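Local atomic coordinates of putative uncharacterized protein (Pseudomonas putida, PDB entry 4J25), a protein that probably hydroxylates prolyl residues of a protein substrate as a 2-oxoglutarate-dependent iron oxygenase with a double-stranded beta-helix (jellyroll) fold. Residues L32-A40 with L115-L123; L39-F50 with G193-V203. All coordinates share one frame; numbering follows the deposited sequence.

Contact 1: L32-A40 with L115-L123; sequences LAAVVDDLA and LRLAINQGL
V36 drives its two methyls into the flank of the 115-123 helix as a knob in a hole made by A118, I119, G122 and L123. V36 CG2 lies 3.7 Å from the carbonyl O of A118 and also touches that residue's CB, while V36 CG1 stands anti to the backbone N (chi1 180°) and reaches the other end of the hole, 4.1 Å from CA of G122 and beside CG of L123. The fit depends on the glycine, since a CB built on G122 would fall only 2.7 Å from V36 CG1. Cutting V36 back to an alanine would probably open a gap over G122 and leave the L123 side chain freer to shift. This single knob-into-hole centres the packing of helix 32-42 on the C-terminal part of helix 103-123, the axes crossing at -47° and approaching to 9.4 Å. Next to the knob, L123 splits its branches: L123 CD2 meets A40 CB at 3.6 Å and CD1 rests on CB of L39. L39 in turn sends CD1 across the end of I119, L39 CD1 to I119 CD1 at 3.9 Å, the two side chains lying about perpendicular. At the other end, L32 CD1 sits 3.5 Å from the backbone N of L115, and the V35 and L115 side chains cross at about a right angle, CG1 against CD1. Beyond this layer, V35 also leans on V197 and L115 on F221.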
# COMPACT_ATOMS: atom_id res chain seq x y z
N LEU A 32 -3.93 10.70 10.12
CA LEU A 32 -4.44 9.38 9.75
C LEU A 32 -5.97 9.33 9.85
O LEU A 32 -6.62 8.46 9.25
CB LEU A 32 -3.81 8.30 10.63
CG LEU A 32 -2.29 8.27 10.61
CD1 LEU A 32 -1.79 7.18 11.53
CD2 LEU A 32 -1.75 8.06 9.21
N ALA A 33 -6.55 10.26 10.61
CA ALA A 33 -8.00 10.31 10.77
C ALA A 33 -8.72 10.39 9.42
O ALA A 33 -9.81 9.86 9.27
CB ALA A 33 -8.39 11.49 11.63
N ALA A 34 -8.10 11.06 8.45
CA ALA A 34 -8.69 11.19 7.11
C ALA A 34 -8.70 9.86 6.35
O ALA A 34 -9.66 9.56 5.64
CB ALA A 34 -7.94 12.25 6.33
N VAL A 35 -7.62 9.09 6.47
CA VAL A 35 -7.56 7.75 5.88
C VAL A 35 -8.68 6.86 6.47
O VAL A 35 -9.37 6.16 5.74
CB VAL A 35 -6.18 7.09 6.12
CG1 VAL A 35 -6.12 5.70 5.49
CG2 VAL A 35 -5.07 7.95 5.54
N VAL A 36 -8.85 6.91 7.78
CA VAL A 36 -9.86 6.09 8.44
C VAL A 36 -11.28 6.52 8.04
O VAL A 36 -12.11 5.67 7.74
CB VAL A 36 -9.72 6.12 9.97
CG1 VAL A 36 -10.80 5.25 10.61
CG2 VAL A 36 -8.35 5.62 10.39
N ASP A 37 -11.56 7.82 8.04
CA ASP A 37 -12.88 8.30 7.60
C ASP A 37 -13.16 7.85 6.16
O ASP A 37 -14.25 7.34 5.86
CB ASP A 37 -12.98 9.81 7.74
CG ASP A 37 -14.24 10.39 7.13
OD1 ASP A 37 -15.19 9.62 6.87
OD2 ASP A 37 -14.28 11.61 6.90
N ASP A 38 -12.17 7.99 5.26
CA ASP A 38 -12.32 7.55 3.87
C ASP A 38 -12.61 6.04 3.78
O ASP A 38 -13.47 5.62 3.01
CB ASP A 38 -11.06 7.83 3.04
CG ASP A 38 -10.82 9.32 2.80
OD1 ASP A 38 -11.77 10.13 2.96
OD2 ASP A 38 -9.68 9.68 2.41
N LEU A 39 -11.88 5.22 4.53
CA LEU A 39 -12.14 3.78 4.53
C LEU A 39 -13.58 3.48 4.95
O LEU A 39 -14.22 2.61 4.36
CB LEU A 39 -11.19 3.03 5.44
CG LEU A 39 -9.77 2.85 4.93
CD1 LEU A 39 -8.96 2.22 6.03
CD2 LEU A 39 -9.76 2.00 3.67
N ALA A 40 -14.07 4.19 5.95
CA ALA A 40 -15.42 3.97 6.47
C ALA A 40 -16.49 4.40 5.47
O ALA A 40 -17.51 3.74 5.31
CB ALA A 40 -15.61 4.73 7.77
N LEU A 115 -1.21 3.73 11.68
CA LEU A 115 -2.40 3.53 10.86
C LEU A 115 -3.22 2.31 11.32
O LEU A 115 -4.44 2.38 11.37
CB LEU A 115 -2.02 3.40 9.38
CG LEU A 115 -3.18 3.22 8.39
CD1 LEU A 115 -4.22 4.30 8.59
CD2 LEU A 115 -2.67 3.22 6.96
N ARG A 116 -2.56 1.20 11.66
CA ARG A 116 -3.23 0.05 12.27
C ARG A 116 -4.07 0.39 13.50
O ARG A 116 -5.26 0.02 13.58
CB ARG A 116 -2.22 -1.03 12.65
CG ARG A 116 -2.89 -2.35 13.08
CD ARG A 116 -1.88 -3.46 13.29
NE ARG A 116 -0.92 -3.11 14.32
CZ ARG A 116 -1.13 -3.21 15.63
NH1 ARG A 116 -2.27 -3.68 16.10
NH2 ARG A 116 -0.17 -2.83 16.47
N LEU A 117 -3.48 1.13 14.43
CA LEU A 117 -4.16 1.49 15.67
C LEU A 117 -5.29 2.47 15.38
O LEU A 117 -6.32 2.43 16.05
CB LEU A 117 -3.19 2.11 16.68
CG LEU A 117 -2.02 1.25 17.18
CD1 LEU A 117 -1.13 2.04 18.16
CD2 LEU A 117 -2.49 -0.03 17.83
N ALA A 118 -5.11 3.32 14.37
CA ALA A 118 -6.14 4.28 14.03
C ALA A 118 -7.33 3.55 13.39
O ALA A 118 -8.48 3.86 13.68
CB ALA A 118 -5.57 5.36 13.09
N ILE A 119 -7.04 2.58 12.54
CA ILE A 119 -8.08 1.77 11.91
C ILE A 119 -8.87 0.98 12.95
O ILE A 119 -10.10 0.95 12.93
CB ILE A 119 -7.51 0.84 10.85
CG1 ILE A 119 -7.02 1.67 9.66
CG2 ILE A 119 -8.58 -0.15 10.42
CD1 ILE A 119 -6.32 0.88 8.60
N ASN A 120 -8.16 0.38 13.91
CA ASN A 120 -8.83 -0.39 14.94
C ASN A 120 -9.73 0.49 15.74
O ASN A 120 -10.82 0.10 16.10
CB ASN A 120 -7.84 -1.07 15.90
CG ASN A 120 -7.23 -2.30 15.31
OD1 ASN A 120 -7.69 -2.80 14.27
ND2 ASN A 120 -6.18 -2.80 15.95
N GLN A 121 -9.24 1.69 16.03
CA GLN A 121 -9.97 2.61 16.85
C GLN A 121 -11.29 3.04 16.16
O GLN A 121 -12.36 3.02 16.78
CB GLN A 121 -9.08 3.80 17.15
CG GLN A 121 -9.61 4.80 18.11
CD GLN A 121 -8.54 5.82 18.49
OE1 GLN A 121 -7.34 5.52 18.50
NE2 GLN A 121 -8.97 7.04 18.80
N GLY A 122 -11.21 3.37 14.87
CA GLY A 122 -12.34 3.93 14.16
C GLY A 122 -13.30 2.91 13.57
O GLY A 122 -14.50 3.18 13.49
N LEU A 123 -12.77 1.75 13.16
CA LEU A 123 -13.54 0.72 12.46
C LEU A 123 -13.60 -0.63 13.18
O LEU A 123 -14.24 -1.56 12.67
CB LEU A 123 -12.93 0.46 11.09
CG LEU A 123 -12.67 1.67 10.19
CD1 LEU A 123 -12.12 1.18 8.88
CD2 LEU A 123 -13.93 2.46 9.97

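Contact 2: L39-F50 with G193-V203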
# COMPACT_ATOMS: atom_id res chain seq x y z
N LEU A 39 -11.88 5.22 4.53
CA LEU A 39 -12.14 3.78 4.53
C LEU A 39 -13.58 3.48 4.95
O LEU A 39 -14.22 2.61 4.36
CB LEU A 39 -11.19 3.03 5.44
CG LEU A 39 -9.77 2.85 4.93
CD1 LEU A 39 -8.96 2.22 6.03
CD2 LEU A 39 -9.76 2.00 3.67
N ALA A 40 -14.07 4.19 5.95
CA ALA A 40 -15.42 3.97 6.47
C ALA A 40 -16.49 4.40 5.47
O ALA A 40 -17.51 3.74 5.31
CB ALA A 40 -15.61 4.73 7.77
N THR A 41 -16.25 5.52 4.80
CA THR A 41 -17.27 6.12 3.95
C THR A 41 -17.26 5.57 2.51
O THR A 41 -18.32 5.40 1.90
CB THR A 41 -17.10 7.63 3.92
OG1 THR A 41 -15.82 7.95 3.37
CG2 THR A 41 -17.17 8.20 5.32
N HIS A 42 -16.07 5.27 1.99
CA HIS A 42 -15.91 4.87 0.59
C HIS A 42 -15.24 3.52 0.39
O HIS A 42 -15.23 2.99 -0.72
CB HIS A 42 -15.06 5.88 -0.20
CG HIS A 42 -15.59 7.28 -0.18
ND1 HIS A 42 -14.89 8.33 0.38
CD2 HIS A 42 -16.73 7.81 -0.68
CE1 HIS A 42 -15.59 9.44 0.25
NE2 HIS A 42 -16.71 9.16 -0.38
N GLY A 43 -14.66 2.95 1.44
CA GLY A 43 -13.96 1.68 1.30
C GLY A 43 -12.51 1.82 0.82
O GLY A 43 -11.81 0.83 0.66
N TRP A 44 -12.08 3.05 0.56
CA TRP A 44 -10.71 3.28 0.08
C TRP A 44 -10.26 4.70 0.36
O TRP A 44 -11.07 5.58 0.62
CB TRP A 44 -10.61 2.98 -1.42
CG TRP A 44 -11.34 3.95 -2.29
CD1 TRP A 44 -12.70 4.01 -2.51
CD2 TRP A 44 -10.77 5.01 -3.07
NE1 TRP A 44 -12.99 5.04 -3.37
CE2 TRP A 44 -11.83 5.66 -3.73
CE3 TRP A 44 -9.46 5.48 -3.27
CZ2 TRP A 44 -11.64 6.75 -4.58
CZ3 TRP A 44 -9.26 6.56 -4.14
CH2 TRP A 44 -10.34 7.18 -4.77
N SER A 45 -8.94 4.92 0.29
CA SER A 45 -8.38 6.23 0.54
C SER A 45 -7.09 6.37 -0.27
O SER A 45 -6.39 5.38 -0.51
CB SER A 45 -8.10 6.41 2.02
OG SER A 45 -7.76 7.75 2.33
N GLN A 46 -6.83 7.58 -0.71
CA GLN A 46 -5.58 7.89 -1.40
C GLN A 46 -4.97 9.16 -0.81
O GLN A 46 -5.66 10.16 -0.62
CB GLN A 46 -5.84 8.06 -2.89
CG GLN A 46 -4.59 8.47 -3.71
CD GLN A 46 -4.88 8.63 -5.20
OE1 GLN A 46 -4.12 9.27 -5.92
NE2 GLN A 46 -5.96 8.04 -5.67
N GLN A 47 -3.67 9.11 -0.51
CA GLN A 47 -2.98 10.23 0.13
C GLN A 47 -1.71 10.54 -0.63
O GLN A 47 -0.84 9.69 -0.74
CB GLN A 47 -2.59 9.87 1.56
CG GLN A 47 -3.76 9.47 2.42
CD GLN A 47 -4.69 10.62 2.65
OE1 GLN A 47 -4.26 11.77 2.78
NE2 GLN A 47 -5.98 10.34 2.68
N ALA A 48 -1.60 11.76 -1.13
CA ALA A 48 -0.37 12.18 -1.80
C ALA A 48 0.64 12.59 -0.73
O ALA A 48 0.25 13.02 0.36
CB ALA A 48 -0.65 13.35 -2.75
N HIS A 49 1.92 12.46 -1.04
CA HIS A 49 2.98 12.87 -0.12
C HIS A 49 2.76 12.30 1.29
O HIS A 49 2.84 13.03 2.28
CB HIS A 49 3.05 14.39 -0.09
CG HIS A 49 3.21 14.99 -1.45
ND1 HIS A 49 4.22 14.62 -2.32
CD2 HIS A 49 2.47 15.92 -2.11
CE1 HIS A 49 4.11 15.31 -3.44
NE2 HIS A 49 3.05 16.10 -3.34
N PHE A 50 2.51 11.00 1.36
CA PHE A 50 2.28 10.33 2.64
C PHE A 50 3.52 10.38 3.53
O PHE A 50 3.42 10.42 4.76
CB PHE A 50 1.82 8.89 2.42
CG PHE A 50 1.43 8.20 3.69
CD1 PHE A 50 0.30 8.58 4.37
CD2 PHE A 50 2.24 7.20 4.23
CE1 PHE A 50 -0.06 7.97 5.57
CE2 PHE A 50 1.90 6.59 5.42
CZ PHE A 50 0.74 6.98 6.10
N GLY A 193 5.52 8.72 -3.23
CA GLY A 193 4.91 9.29 -2.04
C GLY A 193 3.42 9.01 -1.92
O GLY A 193 2.80 9.31 -0.90
N CYS A 194 2.83 8.45 -2.98
CA CYS A 194 1.39 8.23 -3.00
C CYS A 194 1.04 6.93 -2.28
O CYS A 194 1.52 5.85 -2.66
CB CYS A 194 0.86 8.17 -4.43
SG CYS A 194 -0.94 7.96 -4.47
N LEU A 195 0.19 7.04 -1.27
CA LEU A 195 -0.32 5.87 -0.56
C LEU A 195 -1.78 5.61 -0.93
O LEU A 195 -2.61 6.52 -0.94
CB LEU A 195 -0.19 6.07 0.96
CG LEU A 195 -0.67 4.89 1.84
CD1 LEU A 195 0.35 3.78 1.82
CD2 LEU A 195 -0.94 5.33 3.27
N VAL A 196 -2.10 4.36 -1.27
CA VAL A 196 -3.47 3.95 -1.53
C VAL A 196 -3.82 2.87 -0.51
O VAL A 196 -3.08 1.93 -0.35
CB VAL A 196 -3.64 3.38 -2.94
CG1 VAL A 196 -5.12 2.93 -3.18
CG2 VAL A 196 -3.26 4.40 -3.96
N VAL A 197 -4.95 3.04 0.17
CA VAL A 197 -5.43 2.07 1.15
C VAL A 197 -6.84 1.66 0.76
O VAL A 197 -7.66 2.50 0.39
CB VAL A 197 -5.45 2.68 2.57
CG1 VAL A 197 -5.74 1.65 3.62
CG2 VAL A 197 -4.10 3.35 2.88
N PHE A 198 -7.15 0.37 0.84
CA PHE A 198 -8.53 -0.07 0.57
C PHE A 198 -8.92 -1.35 1.31
O PHE A 198 -8.06 -2.11 1.82
CB PHE A 198 -8.79 -0.22 -0.94
CG PHE A 198 -7.84 -1.16 -1.64
CD1 PHE A 198 -6.67 -0.67 -2.23
CD2 PHE A 198 -8.12 -2.51 -1.75
CE1 PHE A 198 -5.80 -1.51 -2.88
CE2 PHE A 198 -7.25 -3.36 -2.39
CZ PHE A 198 -6.09 -2.86 -2.96
N LEU A 199 -10.23 -1.57 1.40
CA LEU A 199 -10.74 -2.79 1.98
C LEU A 199 -10.48 -3.98 1.04
O LEU A 199 -10.98 -4.02 -0.08
CB LEU A 199 -12.24 -2.63 2.29
CG LEU A 199 -12.53 -1.54 3.33
CD1 LEU A 199 -14.04 -1.34 3.54
CD2 LEU A 199 -11.85 -1.83 4.66
N SER A 200 -9.73 -4.96 1.53
CA SER A 200 -9.23 -6.05 0.70
C SER A 200 -10.33 -6.94 0.12
O SER A 200 -10.19 -7.46 -0.98
CB SER A 200 -8.26 -6.94 1.49
OG SER A 200 -7.27 -6.16 2.14
N GLY A 201 -11.40 -7.16 0.88
CA GLY A 201 -12.46 -8.03 0.43
C GLY A 201 -13.43 -7.35 -0.52
O GLY A 201 -14.33 -8.01 -1.05
N GLU A 202 -13.26 -6.05 -0.73
CA GLU A 202 -14.27 -5.26 -1.43
C GLU A 202 -13.87 -4.64 -2.76
O GLU A 202 -14.72 -4.46 -3.64
CB GLU A 202 -14.76 -4.13 -0.52
CG GLU A 202 -15.44 -3.01 -1.30
CD GLU A 202 -16.05 -1.96 -0.40
OE1 GLU A 202 -16.36 -0.85 -0.91
OE2 GLU A 202 -16.23 -2.24 0.81
N VAL A 203 -12.60 -4.25 -2.92
CA VAL A 203 -12.23 -3.50 -4.11
C VAL A 203 -11.40 -4.31 -5.09
O VAL A 203 -10.19 -4.51 -4.88
CB VAL A 203 -11.45 -2.25 -3.75
CG1 VAL A 203 -11.08 -1.47 -5.02
CG2 VAL A 203 -12.26 -1.39 -2.82
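F50 lays its ring under the side chain of L195, and its path from CB outward shows how a loop is sealed to the end of a strand. F50 CB lies 3.5 Å from the carbonyl O of G193 and also touches L195 CB, which F50 CG meets as well. With CG anti to the backbone N (chi1 -174°), the ring swings beneath the leucine, and L195 CD2 sits 3.4 Å from the F50 ring centroid, 5° off the ring normal; this CH-pi contact is so nearly centred that CD2 is about equally far from every ring atom through to CZ. F50 N also donates to G193 O at 2.8 Å. From there strands 44-47 and 195-199 run antiparallel: Q47 pairs with L195 and S45 with V197, each through two N-H to O bonds, and L199 N continues the ladder to G43 O at 3.0 Å. On the face of L195 and V197, turned toward the helices, L39 CD2 touches V197 CG1 at 4.0 Å, and Q47 NE2 donates to S45 OG, whose hydroxyl also bonds D38 OD2. The other face carries W44 beside F198, W44 CB to F198 CB at 3.7 Å, and Q46, whose extended chain brings OE1 alongside C194 SG. F198 meets the manganese ligand H205 edge-to-face and touches D148, a second ligand. Backbone bonds thus fix the register, while strand alternation gives a mixed apolar and polar face toward the helices and, opposite, the F198 ring, which probably helps to hold H205 and D148 in place.

How the contacts relate
Read from the N terminus, helix 32-42 is engaged first: contact 1 closes a long loop by bringing it against the end of helix 103-123. The chain then turns directly into strand 44-47, which contact 2 pairs with strand 195-199, closing a still longer loop. Since 115-123 falls between the two segments of contact 2, and 41-50 between those of contact 1, the loops cross. L39 and A40 belong to both contacts, and V35 of the first packs on Q47 of the second. The pair thus ties the helices to the five-stranded sheet of the jellyroll, where 44-47 is an outermost strand.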